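Local coordinates for hypothetical sugar ABC-transporter sugar binding protein (PDB 7BVT) that binds the cyclic tetrasaccharide cyclic alpha-maltosyl-1,6-maltose and probably hands it to an ABC transporter for import, at residues D42-M47 / A313-W318; K148-E153 / Q173-E178; G210-A215 / P378-A383; E229-W234 / D400-A405; A346-V351 / P360-M365. One frame throughout, in Å; residues are numbered along the deposited sequence.

How the interactions relate
All five contacts are chiefly apolar and none has a hydrogen bond across it. Nearly every touching residue is buried, Trp318 in interaction 1 and Leu348 in interaction 5 being partly exposed. Interaction 1 is the most aromatic and lies across the centre of the chain from interactions 2, 3 and 4. Interaction 2, the most peripheral, combines a phenylalanine with aliphatic groups, and interaction 4 is purely aliphatic. Interactions 3 and 4 are neighbours, with centres about 13 Å apart, and use the successive helices 377-392 and 398-415. Interaction 5 is the most local in sequence, nested within the chain loops closed by interactions 3 and 4.

Interaction 1 (D42-M47 / A313-W318); sequences DAFDAM and ADFLSW
Phe44 and Phe315 form the aromatic half of this helix-helix contact. Their outer carbons meet, Phe44 CZ lying 3.9 Å from Phe315 CZ. The approach is from the rim of Phe315, with Phe44 CE1 close to the plane of that ring. A first torsion that sets CG anti to the backbone N (chi1 -172° in Phe44, 171° in Phe315) throws each ring out from its helix, and the two side chains meet at a slant.

The rings rest on the parallel strands beneath: Phe44 touches Ala62 and Ile88, Phe315 touches Ile60 and Ile86. Helices 38-53 and 306-319 thus pack together on one face of the sheet, as in an alpha/beta lobe of a bacterial solute-binding protein.

The second apolar pair joins Met47 CE to Trp318 CH2 at 4.0 Å. The same indole carbon also lies 3.3 Å from the carbonyl oxygen Met47 O, a close van der Waals approach. With an alanine in place of Trp318, the Met47 methyl would probably lose its partner on the facing helix, opening a gap beside it.

Asp314 OD2 is hydrogen-bonded to Tyr51 OH of helix 38-53, and Ala313 O accepts from Ser317 OG (2.8 Å) and Ser317 N on opposite faces of its carbonyl plane.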
# COMPACT_ATOMS: atom_id res chain seq x y z
N ASP A 42 -11.81 -8.69 14.71
CA ASP A 42 -12.57 -9.94 14.98
C ASP A 42 -11.93 -11.12 14.25
O ASP A 42 -11.81 -12.23 14.84
CB ASP A 42 -14.03 -9.86 14.52
CG ASP A 42 -14.86 -8.85 15.29
OD1 ASP A 42 -14.43 -8.43 16.38
OD2 ASP A 42 -15.91 -8.48 14.74
N ALA A 43 -11.56 -10.94 12.99
CA ALA A 43 -10.93 -12.03 12.20
C ALA A 43 -9.61 -12.44 12.88
O ALA A 43 -9.29 -13.65 12.90
CB ALA A 43 -10.67 -11.56 10.78
N PHE A 44 -8.82 -11.46 13.27
CA PHE A 44 -7.50 -11.74 13.85
C PHE A 44 -7.66 -12.46 15.19
O PHE A 44 -6.97 -13.42 15.43
CB PHE A 44 -6.68 -10.47 14.05
CG PHE A 44 -5.27 -10.76 14.46
CD1 PHE A 44 -4.46 -11.54 13.61
CD2 PHE A 44 -4.79 -10.41 15.71
CE1 PHE A 44 -3.16 -11.82 13.97
CE2 PHE A 44 -3.48 -10.67 16.06
CZ PHE A 44 -2.66 -11.39 15.19
N ASP A 45 -8.56 -11.96 16.04
CA ASP A 45 -8.84 -12.64 17.33
C ASP A 45 -9.29 -14.07 17.09
O ASP A 45 -8.85 -14.91 17.87
CB ASP A 45 -9.90 -11.88 18.11
CG ASP A 45 -9.46 -10.54 18.65
OD1 ASP A 45 -8.24 -10.29 18.80
OD2 ASP A 45 -10.35 -9.74 18.95
N ALA A 46 -10.09 -14.36 16.07
CA ALA A 46 -10.57 -15.74 15.80
C ALA A 46 -9.37 -16.62 15.41
O ALA A 46 -9.28 -17.77 15.85
CB ALA A 46 -11.60 -15.77 14.70
N MET A 47 -8.44 -16.06 14.63
CA MET A 47 -7.23 -16.81 14.21
C MET A 47 -6.32 -17.06 15.40
O MET A 47 -5.70 -18.15 15.46
CB MET A 47 -6.52 -16.02 13.12
CG MET A 47 -7.57 -15.72 12.09
SD MET A 47 -6.92 -15.71 10.51
CE MET A 47 -6.58 -17.46 10.50
N ALA A 313 7.84 -16.52 16.19
CA ALA A 313 7.92 -16.87 14.76
C ALA A 313 7.07 -18.12 14.46
O ALA A 313 6.60 -18.29 13.34
CB ALA A 313 9.38 -17.07 14.35
N ASP A 314 6.80 -18.97 15.44
CA ASP A 314 5.95 -20.17 15.24
C ASP A 314 4.52 -19.69 14.92
O ASP A 314 3.91 -20.24 14.00
CB ASP A 314 5.93 -21.12 16.44
CG ASP A 314 5.16 -22.39 16.17
OD1 ASP A 314 5.72 -23.25 15.44
OD2 ASP A 314 3.98 -22.51 16.63
N PHE A 315 4.04 -18.72 15.66
CA PHE A 315 2.70 -18.14 15.38
C PHE A 315 2.68 -17.48 13.98
O PHE A 315 1.77 -17.77 13.18
CB PHE A 315 2.29 -17.14 16.45
CG PHE A 315 1.05 -16.39 16.07
CD1 PHE A 315 -0.16 -17.04 15.89
CD2 PHE A 315 1.14 -15.04 15.79
CE1 PHE A 315 -1.27 -16.35 15.47
CE2 PHE A 315 0.02 -14.35 15.38
CZ PHE A 315 -1.19 -15.00 15.25
N LEU A 316 3.71 -16.70 13.67
CA LEU A 316 3.74 -16.01 12.34
C LEU A 316 3.83 -17.07 11.24
O LEU A 316 3.18 -16.93 10.21
CB LEU A 316 4.92 -15.03 12.31
CG LEU A 316 4.84 -13.80 13.20
CD1 LEU A 316 6.03 -12.89 12.99
CD2 LEU A 316 3.55 -13.03 13.02
N SER A 317 4.60 -18.15 11.45
CA SER A 317 4.72 -19.24 10.44
C SER A 317 3.33 -19.83 10.20
O SER A 317 2.93 -20.04 9.06
CB SER A 317 5.70 -20.31 10.88
OG SER A 317 7.02 -19.77 11.04
N TRP A 318 2.59 -20.08 11.27
CA TRP A 318 1.23 -20.67 11.13
C TRP A 318 0.31 -19.69 10.39
O TRP A 318 -0.44 -20.10 9.48
CB TRP A 318 0.71 -21.08 12.52
CG TRP A 318 -0.69 -21.57 12.46
CD1 TRP A 318 -1.10 -22.86 12.26
CD2 TRP A 318 -1.89 -20.78 12.66
NE1 TRP A 318 -2.48 -22.92 12.24
CE2 TRP A 318 -2.97 -21.68 12.53
CE3 TRP A 318 -2.16 -19.43 12.92
CZ2 TRP A 318 -4.29 -21.25 12.56
CZ3 TRP A 318 -3.48 -19.02 13.03
CH2 TRP A 318 -4.52 -19.93 12.91

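Interaction 2 (K148-E153 / Q173-E178); sequences KTLFAE and QTILDE
Ile175 meets Leu150 and Phe151 with its two branches, which its first torsion (chi1 -67°) parts: CG2 stands anti to the backbone N, while CG1 lies beside that nitrogen and carries CD1 outward. On the facing helix, Leu150 has CG anti to its own backbone N (chi1 -176°), which swings its branched end across to CG2. Leu150 CD2 and Ile175 CG2 are 4.1 Å apart.

The other branch is gripped more closely. Ile175 CD1 lies 3.6 Å from Phe151 CE1 and 3.7 Å from Phe151 CD1, so the methyl meets the CD1-CE1 bond of the ring, which an unusual chi1 of -94° turns back to the partner although CB points away. The helices come near here, with 6.8 Å between Phe151 CA and Ile175 CA.

Helix 148-153 directly follows strand 140-147, and the ring of Phe151 also meets Tyr146 and Leu156; the contact therefore ties helix 165-179 to the end of a sheet strand. An alanine in place of Ile175 is likely to leave both Leu150 and the Phe151 ring without their partner, opening a gap between the helices.

Elsewhere on the helix, Gln173 NE2 donates to Asp177 OD1 (2.9 Å), meeting it from above the carboxylate plane. The contacts across the interface are all apolar, consistent with an attachment by burial and fit rather than directed bonds.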
# COMPACT_ATOMS: atom_id res chain seq x y z
N LYS A 148 -19.66 3.71 -13.36
CA LYS A 148 -20.17 3.19 -14.64
C LYS A 148 -21.32 4.08 -15.12
O LYS A 148 -21.45 4.27 -16.34
CB LYS A 148 -20.63 1.74 -14.48
CG LYS A 148 -19.56 0.75 -14.04
CD LYS A 148 -19.99 -0.69 -14.39
CE LYS A 148 -19.10 -1.74 -13.73
NZ LYS A 148 -19.54 -3.10 -14.11
N THR A 149 -22.16 4.58 -14.21
CA THR A 149 -23.34 5.38 -14.61
C THR A 149 -22.86 6.67 -15.28
O THR A 149 -23.36 7.04 -16.38
CB THR A 149 -24.24 5.71 -13.43
OG1 THR A 149 -24.58 4.39 -12.95
CG2 THR A 149 -25.42 6.58 -13.84
N LEU A 150 -21.86 7.33 -14.67
CA LEU A 150 -21.33 8.59 -15.24
C LEU A 150 -20.62 8.33 -16.57
O LEU A 150 -20.76 9.14 -17.50
CB LEU A 150 -20.41 9.26 -14.23
CG LEU A 150 -19.89 10.63 -14.67
CD1 LEU A 150 -21.03 11.53 -15.06
CD2 LEU A 150 -19.10 11.28 -13.56
N PHE A 151 -19.79 7.28 -16.67
CA PHE A 151 -19.18 6.85 -17.94
C PHE A 151 -20.25 6.68 -19.01
O PHE A 151 -20.12 7.20 -20.10
CB PHE A 151 -18.48 5.51 -17.83
CG PHE A 151 -17.00 5.56 -17.54
CD1 PHE A 151 -16.49 6.32 -16.49
CD2 PHE A 151 -16.16 4.81 -18.31
CE1 PHE A 151 -15.11 6.38 -16.30
CE2 PHE A 151 -14.79 4.81 -18.05
CZ PHE A 151 -14.30 5.59 -17.04
N ALA A 152 -21.35 6.02 -18.67
CA ALA A 152 -22.42 5.75 -19.66
C ALA A 152 -23.09 7.07 -20.06
O ALA A 152 -23.36 7.25 -21.26
CB ALA A 152 -23.37 4.73 -19.08
N GLU A 153 -23.34 7.96 -19.10
CA GLU A 153 -23.95 9.29 -19.34
C GLU A 153 -23.08 10.09 -20.31
O GLU A 153 -23.64 10.84 -21.13
CB GLU A 153 -24.12 10.08 -18.06
CG GLU A 153 -25.10 11.24 -18.23
CD GLU A 153 -25.48 12.00 -16.96
OE1 GLU A 153 -25.05 11.59 -15.86
OE2 GLU A 153 -26.21 13.03 -17.08
N GLN A 173 -11.62 13.55 -20.60
CA GLN A 173 -12.01 14.76 -21.36
C GLN A 173 -13.47 14.63 -21.82
O GLN A 173 -14.23 15.61 -21.72
CB GLN A 173 -11.08 14.98 -22.54
CG GLN A 173 -11.28 16.29 -23.28
CD GLN A 173 -10.87 17.48 -22.47
OE1 GLN A 173 -9.72 17.54 -21.99
NE2 GLN A 173 -11.78 18.44 -22.31
N THR A 174 -13.86 13.48 -22.29
CA THR A 174 -15.26 13.25 -22.70
C THR A 174 -16.20 13.44 -21.51
O THR A 174 -17.22 14.10 -21.64
CB THR A 174 -15.35 11.88 -23.32
OG1 THR A 174 -14.59 11.88 -24.52
CG2 THR A 174 -16.78 11.47 -23.65
N ILE A 175 -15.88 12.89 -20.36
CA ILE A 175 -16.72 13.06 -19.16
C ILE A 175 -16.84 14.54 -18.83
O ILE A 175 -17.96 15.05 -18.57
CB ILE A 175 -16.20 12.24 -17.98
CG1 ILE A 175 -16.33 10.75 -18.26
CG2 ILE A 175 -16.91 12.62 -16.70
CD1 ILE A 175 -15.62 9.86 -17.22
N LEU A 176 -15.74 15.27 -18.85
CA LEU A 176 -15.79 16.70 -18.49
C LEU A 176 -16.65 17.44 -19.54
O LEU A 176 -17.50 18.24 -19.12
CB LEU A 176 -14.36 17.24 -18.44
CG LEU A 176 -14.25 18.73 -18.18
CD1 LEU A 176 -14.76 19.09 -16.78
CD2 LEU A 176 -12.85 19.20 -18.51
N ASP A 177 -16.38 17.20 -20.81
CA ASP A 177 -17.03 17.91 -21.97
C ASP A 177 -18.54 17.64 -21.89
O ASP A 177 -19.34 18.59 -22.05
CB ASP A 177 -16.42 17.49 -23.31
CG ASP A 177 -15.04 18.06 -23.57
OD1 ASP A 177 -14.61 18.93 -22.82
OD2 ASP A 177 -14.41 17.59 -24.49
N GLU A 178 -18.93 16.39 -21.68
CA GLU A 178 -20.34 15.94 -21.76
C GLU A 178 -21.09 16.19 -20.46
O GLU A 178 -22.29 16.41 -20.54
CB GLU A 178 -20.42 14.47 -22.16
CG GLU A 178 -19.93 14.19 -23.57
CD GLU A 178 -20.69 14.85 -24.73
OE1 GLU A 178 -21.84 15.24 -24.54
OE2 GLU A 178 -20.13 14.93 -25.82

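Interaction 3 (G210-A215 / P378-A383); sequences GDFLTA and PTVSLA
Phe212 and Leu213 face Val380 from a loop whose backbone turns at Phe212 (phi -90°, psi -69°) before becoming extended at Leu213, and both successive side chains consequently point toward the helix, where a continuous strand would alternate them. The backbones themselves stay well apart, Leu213 CA and Val380 CA being 9.7 Å from each other, and the side chains bridge the space.

A single methyl group does the touching on the helix side. Val380 CG1 stands anti to the backbone N (chi1 166°) and comes within 3.8 Å of Phe212 CE2 and 4.0 Å of Phe212 CZ, so it sits against the outer part of the ring. Leu213 CD2 reaches the same methyl more loosely, at 4.3 Å. Phe212 and Val380 run past one another in opposite directions, and the pairing is entirely apolar.

Next to Val380, Ser381 takes little part in the contact, but its OG is hydrogen-bonded to Glu195, a residue of the glycan pocket; the helix that receives the loop thus also reaches the second shell of the sugar site. The side chain of Phe212 is about 12 Å from a bound glucose unit.

Around this centre, Phe212 also packs on Thr198, Gln202 and Leu205 of helix 195-207 and meets the ring of Phe384 edge-to-face, while Val380 touches Val409, Val412 and Leu413. The loop thus packs between helices 195-207 and 377-392, and Val380 carries the packing on to helix 398-415.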
# COMPACT_ATOMS: atom_id res chain seq x y z
N GLY A 210 10.41 4.83 -14.15
CA GLY A 210 11.16 5.69 -13.22
C GLY A 210 11.46 5.00 -11.91
O GLY A 210 10.96 3.90 -11.66
N ASP A 211 12.30 5.63 -11.10
CA ASP A 211 12.66 5.17 -9.75
C ASP A 211 12.39 6.33 -8.81
O ASP A 211 12.56 7.49 -9.21
CB ASP A 211 14.12 4.71 -9.72
CG ASP A 211 14.43 3.62 -10.72
OD1 ASP A 211 13.95 2.53 -10.54
OD2 ASP A 211 15.20 3.90 -11.66
N PHE A 212 12.09 6.03 -7.55
CA PHE A 212 11.84 7.08 -6.53
C PHE A 212 13.16 7.43 -5.86
O PHE A 212 13.64 8.56 -6.05
CB PHE A 212 10.72 6.67 -5.57
CG PHE A 212 10.34 7.76 -4.61
CD1 PHE A 212 9.72 8.90 -5.07
CD2 PHE A 212 10.65 7.66 -3.27
CE1 PHE A 212 9.39 9.91 -4.18
CE2 PHE A 212 10.34 8.67 -2.39
CZ PHE A 212 9.69 9.80 -2.84
N LEU A 213 13.71 6.51 -5.07
CA LEU A 213 15.11 6.69 -4.57
C LEU A 213 16.05 5.75 -5.31
O LEU A 213 15.66 4.81 -6.03
CB LEU A 213 15.18 6.43 -3.07
CG LEU A 213 14.29 7.27 -2.15
CD1 LEU A 213 14.58 7.06 -0.68
CD2 LEU A 213 14.32 8.76 -2.49
N THR A 214 17.35 6.00 -5.14
CA THR A 214 18.39 5.06 -5.65
C THR A 214 18.29 3.76 -4.87
O THR A 214 17.63 3.73 -3.81
CB THR A 214 19.78 5.70 -5.50
OG1 THR A 214 19.89 6.01 -4.12
CG2 THR A 214 19.94 6.91 -6.39
N ALA A 215 18.96 2.71 -5.35
CA ALA A 215 18.84 1.34 -4.80
C ALA A 215 19.31 1.31 -3.34
O ALA A 215 18.72 0.58 -2.55
CB ALA A 215 19.58 0.33 -5.65
N PRO A 378 9.14 9.04 5.92
CA PRO A 378 8.08 10.01 6.16
C PRO A 378 8.54 11.45 5.87
O PRO A 378 7.79 12.20 5.29
CB PRO A 378 7.68 9.80 7.63
CG PRO A 378 8.12 8.37 7.90
CD PRO A 378 9.37 8.17 7.08
N THR A 379 9.75 11.80 6.28
CA THR A 379 10.30 13.15 6.00
C THR A 379 10.53 13.35 4.50
O THR A 379 10.19 14.42 3.94
CB THR A 379 11.60 13.43 6.77
OG1 THR A 379 11.25 13.09 8.11
CG2 THR A 379 11.99 14.88 6.63
N VAL A 380 11.05 12.32 3.85
CA VAL A 380 11.26 12.32 2.39
C VAL A 380 9.92 12.57 1.70
O VAL A 380 9.83 13.38 0.76
CB VAL A 380 11.92 11.02 1.92
CG1 VAL A 380 11.83 10.83 0.41
CG2 VAL A 380 13.36 10.97 2.40
N SER A 381 8.90 11.83 2.09
CA SER A 381 7.61 11.86 1.37
C SER A 381 6.95 13.23 1.51
O SER A 381 6.45 13.79 0.50
CB SER A 381 6.70 10.78 1.86
OG SER A 381 5.44 10.88 1.20
N LEU A 382 7.00 13.85 2.70
CA LEU A 382 6.45 15.22 2.87
C LEU A 382 7.28 16.22 2.08
O LEU A 382 6.64 17.03 1.40
CB LEU A 382 6.43 15.57 4.35
CG LEU A 382 5.69 16.86 4.69
CD1 LEU A 382 4.27 16.92 4.14
CD2 LEU A 382 5.70 17.03 6.21
N ALA A 383 8.62 16.12 2.09
CA ALA A 383 9.49 17.08 1.36
C ALA A 383 9.14 16.98 -0.14
O ALA A 383 8.96 18.01 -0.81
CB ALA A 383 10.94 16.87 1.58

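Interaction 4 (E229-W234 / D400-A405); sequences EALQYW and DALDAA
Leu231 projects from helix 225-239 toward Ala401 and Leu402 of helix 398-415, a helix-helix contact within one alpha/beta lobe of the solute-binding fold. The chain stretch between them is long, with 165 intervening residues, so the last helix is folded back onto one from much earlier in the sequence.

The two leucines overlap side by side, running in opposing senses, each pointing toward the other helix. Leu231 holds CG anti to its backbone N (chi1 -175°), which carries the branched end out toward helix 398-415, and only one of its methyls, CD2, enters the contact. Ala401, one residue before Leu402, presents its methyl to the same group: Ala401 CB is 4.2 Å from Leu231 CD2.

Further apolar groups surround the pair. Leu231 also packs on Phe201 and Ile388, and Ala401 on Ala391, so helices 195-207 and 377-392 share in the packing. Toward the surface, Asp403 OD1 is hydrogen-bonded to Asn223 ND2, a polar link outside the apolar seam.

At the centre, Leu231 CD2 approaches the fork of Leu402: it lies 3.9 Å from Leu402 CG, with the two branch methyls only slightly farther off, Leu402 CD1 at 4.2 Å and Leu402 CD2 at 4.4 Å.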
# COMPACT_ATOMS: atom_id res chain seq x y z
N GLU A 229 7.79 12.59 -17.34
CA GLU A 229 6.64 11.98 -18.07
C GLU A 229 5.48 11.81 -17.07
O GLU A 229 4.33 12.17 -17.36
CB GLU A 229 7.03 10.63 -18.66
CG GLU A 229 5.97 10.08 -19.57
CD GLU A 229 6.25 8.70 -20.15
OE1 GLU A 229 7.42 8.29 -20.12
OE2 GLU A 229 5.25 8.07 -20.64
N ALA A 230 5.77 11.29 -15.88
CA ALA A 230 4.72 11.04 -14.87
C ALA A 230 4.17 12.37 -14.38
O ALA A 230 2.95 12.52 -14.21
CB ALA A 230 5.24 10.17 -13.73
N LEU A 231 5.03 13.34 -14.03
CA LEU A 231 4.51 14.65 -13.53
C LEU A 231 3.79 15.43 -14.65
O LEU A 231 2.78 16.11 -14.36
CB LEU A 231 5.65 15.45 -12.89
CG LEU A 231 5.18 16.77 -12.24
CD1 LEU A 231 4.08 16.56 -11.23
CD2 LEU A 231 6.36 17.52 -11.61
N GLN A 232 4.24 15.33 -15.89
CA GLN A 232 3.57 16.02 -17.03
C GLN A 232 2.18 15.43 -17.22
O GLN A 232 1.23 16.17 -17.55
CB GLN A 232 4.38 15.84 -18.31
CG GLN A 232 3.88 16.74 -19.44
CD GLN A 232 4.10 18.20 -19.10
OE1 GLN A 232 5.26 18.64 -18.90
NE2 GLN A 232 3.02 18.96 -19.02
N TYR A 233 2.02 14.14 -16.92
CA TYR A 233 0.69 13.48 -16.98
C TYR A 233 -0.27 14.14 -15.98
O TYR A 233 -1.41 14.50 -16.35
CB TYR A 233 0.83 11.99 -16.73
CG TYR A 233 -0.37 11.09 -16.60
CD1 TYR A 233 -1.39 11.07 -17.53
CD2 TYR A 233 -0.36 10.11 -15.64
CE1 TYR A 233 -2.42 10.16 -17.45
CE2 TYR A 233 -1.37 9.16 -15.55
CZ TYR A 233 -2.39 9.18 -16.48
OH TYR A 233 -3.36 8.22 -16.43
N TRP A 234 0.15 14.22 -14.72
CA TRP A 234 -0.63 14.92 -13.69
C TRP A 234 -0.93 16.35 -14.17
O TRP A 234 -2.07 16.79 -14.06
CB TRP A 234 0.05 14.92 -12.31
CG TRP A 234 -0.02 13.59 -11.62
CD1 TRP A 234 0.27 12.35 -12.15
CD2 TRP A 234 -0.30 13.36 -10.25
NE1 TRP A 234 0.10 11.37 -11.20
CE2 TRP A 234 -0.28 11.96 -10.03
CE3 TRP A 234 -0.67 14.18 -9.19
CZ2 TRP A 234 -0.51 11.41 -8.78
CZ3 TRP A 234 -0.92 13.64 -7.95
CH2 TRP A 234 -0.87 12.25 -7.76
N ASP A 400 11.02 22.53 -12.98
CA ASP A 400 11.48 23.23 -11.75
C ASP A 400 10.98 22.48 -10.51
O ASP A 400 11.73 22.42 -9.50
CB ASP A 400 11.01 24.68 -11.70
CG ASP A 400 11.70 25.62 -12.66
OD1 ASP A 400 12.76 25.27 -13.19
OD2 ASP A 400 11.15 26.71 -12.81
N ALA A 401 9.80 21.85 -10.57
CA ALA A 401 9.26 21.14 -9.38
C ALA A 401 10.07 19.86 -9.20
O ALA A 401 10.36 19.46 -8.05
CB ALA A 401 7.76 20.91 -9.54
N LEU A 402 10.48 19.17 -10.26
CA LEU A 402 11.26 17.93 -10.08
C LEU A 402 12.67 18.26 -9.54
O LEU A 402 13.18 17.49 -8.72
CB LEU A 402 11.35 17.11 -11.36
CG LEU A 402 10.06 16.36 -11.68
CD1 LEU A 402 10.01 15.99 -13.12
CD2 LEU A 402 9.93 15.12 -10.79
N ASP A 403 13.24 19.35 -10.03
CA ASP A 403 14.53 19.83 -9.50
C ASP A 403 14.36 20.17 -8.02
O ASP A 403 15.24 19.72 -7.23
CB ASP A 403 14.97 21.10 -10.25
CG ASP A 403 15.59 20.92 -11.62
OD1 ASP A 403 15.98 19.76 -12.03
OD2 ASP A 403 15.76 22.01 -12.28
N ALA A 404 13.34 20.91 -7.64
CA ALA A 404 13.10 21.34 -6.24
C ALA A 404 12.84 20.11 -5.38
O ALA A 404 13.43 19.96 -4.29
CB ALA A 404 12.00 22.35 -6.16
N ALA A 405 12.02 19.17 -5.87
CA ALA A 405 11.73 17.94 -5.11
C ALA A 405 13.00 17.13 -4.89
O ALA A 405 13.18 16.62 -3.78
CB ALA A 405 10.68 17.12 -5.82

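Interaction 5 (A346-V351 / P360-M365); sequences AYLEWV and PYVEQM
Tyr347 brings the edge of its ring against both methyls of Val362. Tyr347 CE2 is 3.7 Å from Val362 CG2 and 3.8 Å from Val362 CG1, the latter lying in the ring plane, and the hydroxyl oxygen Tyr347 OH touches CG2 as well, at 3.7 Å. The two side chains come from opposite directions. One face of the same ring is taken by Val351 CG2, a turn further along the helix, 3.6 Å above the plane, so the ring is held at its rim and on a face together.

Leu348 adds a second point of support: its CD2 reaches Val362 CG1 at 4.0 Å, helped by a first torsion of -71° that sets CG beside the backbone N. Val362 is thus clasped by two successive residues.

Two residues after Val362, Gln364 NE2 is hydrogen-bonded to the backbone O of Leu142, a glycan-pocket residue. The arrangement is one of two consecutive helices, 345-354 and 359-363, packed against each other across a short connection and linked to the sugar pocket through that bond.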
# COMPACT_ATOMS: atom_id res chain seq x y z
N ALA A 346 -8.19 -21.90 -6.23
CA ALA A 346 -9.09 -21.80 -5.07
C ALA A 346 -9.46 -20.34 -4.87
O ALA A 346 -10.67 -20.03 -4.94
CB ALA A 346 -8.45 -22.35 -3.83
N TYR A 347 -8.46 -19.49 -4.62
CA TYR A 347 -8.69 -18.09 -4.15
C TYR A 347 -9.32 -17.33 -5.30
O TYR A 347 -10.27 -16.58 -5.03
CB TYR A 347 -7.39 -17.43 -3.67
CG TYR A 347 -7.52 -15.98 -3.32
CD1 TYR A 347 -8.20 -15.57 -2.19
CD2 TYR A 347 -6.97 -14.99 -4.14
CE1 TYR A 347 -8.39 -14.24 -1.88
CE2 TYR A 347 -7.12 -13.65 -3.84
CZ TYR A 347 -7.81 -13.28 -2.70
OH TYR A 347 -7.98 -11.96 -2.44
N LEU A 348 -8.80 -17.47 -6.51
CA LEU A 348 -9.28 -16.73 -7.71
C LEU A 348 -10.74 -17.08 -7.98
O LEU A 348 -11.49 -16.16 -8.35
CB LEU A 348 -8.37 -17.01 -8.90
CG LEU A 348 -6.99 -16.35 -8.77
CD1 LEU A 348 -6.03 -16.87 -9.81
CD2 LEU A 348 -7.10 -14.84 -8.83
N GLU A 349 -11.15 -18.33 -7.76
CA GLU A 349 -12.54 -18.78 -8.08
C GLU A 349 -13.50 -18.11 -7.11
O GLU A 349 -14.55 -17.58 -7.50
CB GLU A 349 -12.64 -20.30 -7.98
CG GLU A 349 -12.11 -20.98 -9.22
CD GLU A 349 -12.46 -22.46 -9.28
OE1 GLU A 349 -13.51 -22.83 -8.69
OE2 GLU A 349 -11.68 -23.22 -9.91
N TRP A 350 -13.09 -18.12 -5.88
CA TRP A 350 -13.77 -17.40 -4.79
C TRP A 350 -13.88 -15.90 -5.09
O TRP A 350 -14.93 -15.25 -4.82
CB TRP A 350 -12.98 -17.64 -3.53
CG TRP A 350 -13.78 -17.11 -2.41
CD1 TRP A 350 -14.82 -17.75 -1.81
CD2 TRP A 350 -13.72 -15.78 -1.89
NE1 TRP A 350 -15.37 -16.92 -0.87
CE2 TRP A 350 -14.73 -15.70 -0.91
CE3 TRP A 350 -12.90 -14.66 -2.14
CZ2 TRP A 350 -14.90 -14.56 -0.14
CZ3 TRP A 350 -13.12 -13.51 -1.41
CH2 TRP A 350 -14.11 -13.46 -0.43
N VAL A 351 -12.79 -15.30 -5.55
CA VAL A 351 -12.88 -13.84 -5.86
C VAL A 351 -13.94 -13.64 -6.96
O VAL A 351 -14.76 -12.74 -6.81
CB VAL A 351 -11.51 -13.26 -6.23
CG1 VAL A 351 -11.66 -11.86 -6.81
CG2 VAL A 351 -10.62 -13.22 -5.01
N PRO A 360 -8.84 -7.34 -10.30
CA PRO A 360 -7.73 -6.57 -10.87
C PRO A 360 -6.67 -6.29 -9.80
O PRO A 360 -5.50 -6.27 -10.13
CB PRO A 360 -8.40 -5.28 -11.32
CG PRO A 360 -9.79 -5.77 -11.69
CD PRO A 360 -10.15 -6.70 -10.55
N TYR A 361 -7.10 -6.05 -8.58
CA TYR A 361 -6.17 -5.75 -7.45
C TYR A 361 -5.31 -6.98 -7.16
O TYR A 361 -4.10 -6.89 -6.91
CB TYR A 361 -6.97 -5.30 -6.25
CG TYR A 361 -7.61 -3.94 -6.38
CD1 TYR A 361 -6.94 -2.80 -5.97
CD2 TYR A 361 -8.92 -3.80 -6.83
CE1 TYR A 361 -7.50 -1.55 -6.03
CE2 TYR A 361 -9.51 -2.55 -6.87
CZ TYR A 361 -8.80 -1.43 -6.45
OH TYR A 361 -9.33 -0.18 -6.49
N VAL A 362 -5.94 -8.16 -7.21
CA VAL A 362 -5.20 -9.42 -6.96
C VAL A 362 -4.15 -9.59 -8.04
O VAL A 362 -3.01 -9.93 -7.72
CB VAL A 362 -6.18 -10.60 -6.87
CG1 VAL A 362 -5.39 -11.90 -6.76
CG2 VAL A 362 -7.16 -10.42 -5.71
N GLU A 363 -4.52 -9.38 -9.30
CA GLU A 363 -3.64 -9.62 -10.46
C GLU A 363 -2.48 -8.61 -10.39
O GLU A 363 -1.37 -8.97 -10.74
CB GLU A 363 -4.49 -9.53 -11.73
CG GLU A 363 -5.42 -10.73 -11.84
CD GLU A 363 -6.23 -10.76 -13.13
OE1 GLU A 363 -6.57 -11.85 -13.56
OE2 GLU A 363 -6.53 -9.69 -13.67
N GLN A 364 -2.71 -7.45 -9.79
CA GLN A 364 -1.65 -6.41 -9.75
C GLN A 364 -0.57 -6.81 -8.75
O GLN A 364 0.45 -6.13 -8.73
CB GLN A 364 -2.20 -5.05 -9.32
CG GLN A 364 -2.95 -4.36 -10.46
CD GLN A 364 -3.31 -2.93 -10.13
OE1 GLN A 364 -3.20 -2.06 -11.02
NE2 GLN A 364 -3.76 -2.64 -8.90
N MET A 365 -0.79 -7.82 -7.87
CA MET A 365 0.25 -8.15 -6.86
C MET A 365 1.55 -8.49 -7.59
O MET A 365 2.60 -8.14 -7.08
CB MET A 365 -0.20 -9.29 -5.95
CG MET A 365 -1.27 -8.86 -4.97
SD MET A 365 -0.77 -7.61 -3.81
CE MET A 365 0.48 -8.52 -2.88